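Local coordinates for AztD protein (Citrobacter koseri, PDB 6CMK), which acts as a periplasmic zinc chaperone that hands one zinc ion directly to the solute-binding protein AztC of the AztABCD zinc transport system, at residues 210-224 and 227-239. Residues are numbered along the deposited sequence; the frame is centred on the assembly and turned at random. Where two conformers were deposited one is given.
Sequences ALCPGLHGSAGSGDT and LSCETGLLLITQK
A disulfide, Cys-212 to Cys-229, ties the loop that carries the zinc ligand His-216 to the turn joining strands 224-228 and 232-237 of a propeller blade. Leu-234 packs on the bridge, with CG 3.7 Å from Cys-212 SG. Its CD1 also meets Leu-215 CD1, the two side chains crossing at about a right angle.

Four hydrogen bonds join the loop backbone to residues 228-230. Glu-230 N gives a nearly straight bond to Pro-213 O (2.8 Å). His-216 N donates to Ser-228 O (2.8 Å), and Ser-228 N to Gly-217 O (3.1 Å). Ser-228 OG lies between its own backbone N and carbonyl carbon (chi1 49°), which turns it to His-216 O at 2.6 Å, tilted from that carbonyl plane. Both backbone polar atoms of His-216 are thus bound by Ser-228. The CB of His-216 points away from residues 227-239; ND1 bonds Ser-260 O and NE2 binds zinc with His-126 and His-169.

At the type II' turn 221-224, one water joins Asp-223 O to Gln-238 N, and another links Asp-223 OD2 with Lys-239 NZ. The hairpin 218-228 is part of a four-stranded antiparallel beta-propeller blade; the loop before strand 218-221 supplies a ligand of high-affinity zinc site 1.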
# COMPACT_ATOMS: atom_id res chain seq x y z
N ALA B 210 -6.34 -23.18 -19.83
CA ALA B 210 -4.90 -22.95 -19.95
C ALA B 210 -4.19 -24.23 -19.53
O ALA B 210 -4.06 -24.51 -18.33
CB ALA B 210 -4.47 -21.77 -19.09
N LEU B 211 -3.71 -25.00 -20.51
CA LEU B 211 -3.00 -26.23 -20.21
C LEU B 211 -1.63 -25.94 -19.61
O LEU B 211 -0.91 -25.04 -20.07
CB LEU B 211 -2.85 -27.10 -21.46
CG LEU B 211 -3.86 -28.24 -21.63
CD1 LEU B 211 -5.27 -27.72 -21.68
CD2 LEU B 211 -3.56 -29.04 -22.88
N CYS B 212 -1.27 -26.70 -18.59
CA CYS B 212 -0.00 -26.57 -17.89
C CYS B 212 0.22 -27.89 -17.16
O CYS B 212 -0.18 -28.04 -16.00
CB CYS B 212 -0.01 -25.38 -16.93
SG CYS B 212 1.60 -24.52 -16.72
N PRO B 213 0.81 -28.88 -17.82
CA PRO B 213 0.89 -30.23 -17.23
C PRO B 213 1.65 -30.24 -15.92
O PRO B 213 2.68 -29.58 -15.77
CB PRO B 213 1.61 -31.05 -18.31
CG PRO B 213 2.25 -30.06 -19.21
CD PRO B 213 1.43 -28.82 -19.16
N GLY B 214 1.14 -31.00 -14.96
CA GLY B 214 1.83 -31.16 -13.69
C GLY B 214 1.79 -29.90 -12.87
O GLY B 214 2.80 -29.54 -12.24
N LEU B 215 0.66 -29.20 -12.87
CA LEU B 215 0.57 -27.92 -12.18
C LEU B 215 0.70 -28.10 -10.67
O LEU B 215 -0.02 -28.90 -10.06
CB LEU B 215 -0.76 -27.25 -12.52
CG LEU B 215 -0.93 -25.79 -12.11
CD1 LEU B 215 -1.85 -25.09 -13.10
CD2 LEU B 215 -1.49 -25.70 -10.70
N HIS B 216 1.62 -27.34 -10.07
CA HIS B 216 1.82 -27.32 -8.63
C HIS B 216 2.75 -26.18 -8.29
O HIS B 216 3.81 -26.04 -8.91
CB HIS B 216 2.40 -28.64 -8.11
CG HIS B 216 2.43 -28.73 -6.62
ND1 HIS B 216 3.53 -28.35 -5.88
CD2 HIS B 216 1.50 -29.16 -5.73
CE1 HIS B 216 3.27 -28.54 -4.59
NE2 HIS B 216 2.05 -29.03 -4.48
N GLY B 217 2.37 -25.36 -7.32
CA GLY B 217 3.13 -24.17 -6.96
C GLY B 217 2.36 -22.91 -7.32
O GLY B 217 1.81 -22.80 -8.42
N SER B 218 2.35 -21.96 -6.40
CA SER B 218 1.50 -20.78 -6.53
C SER B 218 2.05 -19.65 -5.67
O SER B 218 2.48 -19.88 -4.54
CB SER B 218 0.06 -21.09 -6.13
OG SER B 218 0.04 -21.73 -4.86
N ALA B 219 2.00 -18.43 -6.20
CA ALA B 219 2.36 -17.25 -5.42
C ALA B 219 1.90 -16.02 -6.16
O ALA B 219 1.73 -16.04 -7.38
CB ALA B 219 3.87 -17.16 -5.18
N GLY B 220 1.74 -14.93 -5.42
CA GLY B 220 1.41 -13.64 -5.99
C GLY B 220 2.54 -12.64 -5.82
O GLY B 220 3.28 -12.70 -4.84
N SER B 221 2.65 -11.72 -6.77
CA SER B 221 3.61 -10.63 -6.65
C SER B 221 2.97 -9.41 -7.31
O SER B 221 2.84 -9.36 -8.53
CB SER B 221 4.93 -10.98 -7.31
OG SER B 221 5.90 -9.95 -7.10
N GLY B 222 2.59 -8.44 -6.49
CA GLY B 222 1.87 -7.30 -7.04
C GLY B 222 0.61 -7.76 -7.74
O GLY B 222 -0.12 -8.62 -7.24
N ASP B 223 0.35 -7.20 -8.92
CA ASP B 223 -0.88 -7.50 -9.64
C ASP B 223 -0.84 -8.80 -10.44
O ASP B 223 -1.80 -9.10 -11.16
CB ASP B 223 -1.23 -6.33 -10.57
CG ASP B 223 -0.37 -6.27 -11.83
OD1 ASP B 223 0.69 -6.93 -11.93
OD2 ASP B 223 -0.78 -5.53 -12.74
N THR B 224 0.21 -9.61 -10.29
CA THR B 224 0.40 -10.81 -11.09
C THR B 224 0.45 -12.03 -10.18
O THR B 224 1.15 -12.02 -9.16
CB THR B 224 1.67 -10.71 -11.94
OG1 THR B 224 1.55 -9.58 -12.81
CG2 THR B 224 1.87 -11.97 -12.79
N LEU B 227 1.26 -19.60 -11.32
CA LEU B 227 1.11 -21.03 -11.08
C LEU B 227 2.18 -21.73 -11.89
O LEU B 227 2.33 -21.45 -13.08
CB LEU B 227 -0.29 -21.53 -11.47
CG LEU B 227 -1.51 -20.78 -10.92
CD1 LEU B 227 -2.79 -21.34 -11.53
CD2 LEU B 227 -1.57 -20.86 -9.41
N SER B 228 2.91 -22.64 -11.27
CA SER B 228 4.01 -23.31 -11.95
C SER B 228 3.63 -24.73 -12.36
O SER B 228 2.82 -25.39 -11.70
CB SER B 228 5.25 -23.35 -11.06
OG SER B 228 4.94 -23.81 -9.77
N CYS B 229 4.21 -25.18 -13.46
CA CYS B 229 3.97 -26.53 -13.94
C CYS B 229 5.22 -27.01 -14.69
O CYS B 229 6.29 -26.40 -14.60
CB CYS B 229 2.71 -26.57 -14.81
SG CYS B 229 2.97 -26.00 -16.47
N GLU B 230 5.08 -28.12 -15.42
CA GLU B 230 6.23 -28.73 -16.08
C GLU B 230 6.74 -27.92 -17.27
O GLU B 230 7.92 -28.06 -17.62
CB GLU B 230 5.88 -30.16 -16.51
CG GLU B 230 5.48 -31.05 -15.34
CD GLU B 230 4.93 -32.40 -15.77
OE1 GLU B 230 4.67 -32.61 -16.97
OE2 GLU B 230 4.74 -33.26 -14.88
N THR B 231 5.91 -27.08 -17.88
CA THR B 231 6.33 -26.34 -19.07
C THR B 231 6.70 -24.88 -18.80
O THR B 231 7.33 -24.26 -19.66
CB THR B 231 5.23 -26.36 -20.14
OG1 THR B 231 4.03 -25.77 -19.62
CG2 THR B 231 4.95 -27.78 -20.59
N GLY B 232 6.33 -24.34 -17.65
CA GLY B 232 6.53 -22.91 -17.42
C GLY B 232 5.64 -22.43 -16.29
O GLY B 232 5.26 -23.21 -15.41
N LEU B 233 5.33 -21.14 -16.33
CA LEU B 233 4.43 -20.52 -15.37
C LEU B 233 3.20 -20.00 -16.10
O LEU B 233 3.31 -19.46 -17.21
CB LEU B 233 5.09 -19.35 -14.62
CG LEU B 233 6.49 -19.56 -14.03
CD1 LEU B 233 6.93 -18.33 -13.24
CD2 LEU B 233 6.55 -20.80 -13.16
N LEU B 234 2.05 -20.15 -15.47
CA LEU B 234 0.86 -19.42 -15.86
C LEU B 234 0.88 -18.12 -15.08
O LEU B 234 1.12 -18.14 -13.87
CB LEU B 234 -0.42 -20.20 -15.56
CG LEU B 234 -0.61 -21.54 -16.26
CD1 LEU B 234 -1.93 -22.13 -15.83
CD2 LEU B 234 -0.56 -21.41 -17.77
N LEU B 235 0.67 -17.01 -15.77
CA LEU B 235 0.69 -15.69 -15.15
C LEU B 235 -0.70 -15.09 -15.31
O LEU B 235 -1.24 -15.08 -16.42
CB LEU B 235 1.74 -14.79 -15.80
CG LEU B 235 3.18 -15.28 -15.64
CD1 LEU B 235 4.15 -14.37 -16.36
CD2 LEU B 235 3.55 -15.38 -14.17
N ILE B 236 -1.27 -14.63 -14.20
CA ILE B 236 -2.67 -14.20 -14.15
C ILE B 236 -2.73 -12.74 -13.73
O ILE B 236 -2.07 -12.34 -12.77
CB ILE B 236 -3.50 -15.06 -13.17
CG1 ILE B 236 -3.25 -16.56 -13.38
CG2 ILE B 236 -4.99 -14.75 -13.30
CD1 ILE B 236 -3.73 -17.40 -12.23
N THR B 237 -3.55 -11.96 -14.44
CA THR B 237 -3.86 -10.58 -14.06
C THR B 237 -5.35 -10.36 -14.26
O THR B 237 -5.99 -11.05 -15.06
CB THR B 237 -3.11 -9.55 -14.91
OG1 THR B 237 -3.39 -9.80 -16.29
CG2 THR B 237 -1.61 -9.63 -14.68
N GLN B 238 -5.90 -9.37 -13.55
CA GLN B 238 -7.28 -8.96 -13.77
C GLN B 238 -7.35 -7.45 -13.75
O GLN B 238 -6.83 -6.81 -12.83
CB GLN B 238 -8.24 -9.51 -12.72
CG GLN B 238 -9.70 -9.13 -13.03
CD GLN B 238 -10.68 -9.62 -11.99
OE1 GLN B 238 -10.39 -9.63 -10.79
NE2 GLN B 238 -11.86 -10.02 -12.44
N LYS B 239 -8.01 -6.88 -14.75
CA LYS B 239 -8.34 -5.47 -14.70
C LYS B 239 -9.84 -5.33 -14.52
O LYS B 239 -10.36 -5.67 -13.45
CB LYS B 239 -7.77 -4.78 -15.94
CG LYS B 239 -6.24 -4.76 -15.84
CD LYS B 239 -5.58 -4.03 -16.99
CE LYS B 239 -4.12 -4.44 -17.12
NZ LYS B 239 -3.30 -4.08 -15.93
O HOH W 1 1.85 -25.93 -21.17
O HOH W 2 -4.30 -8.03 -11.59
O HOH W 3 -3.57 -5.86 -13.62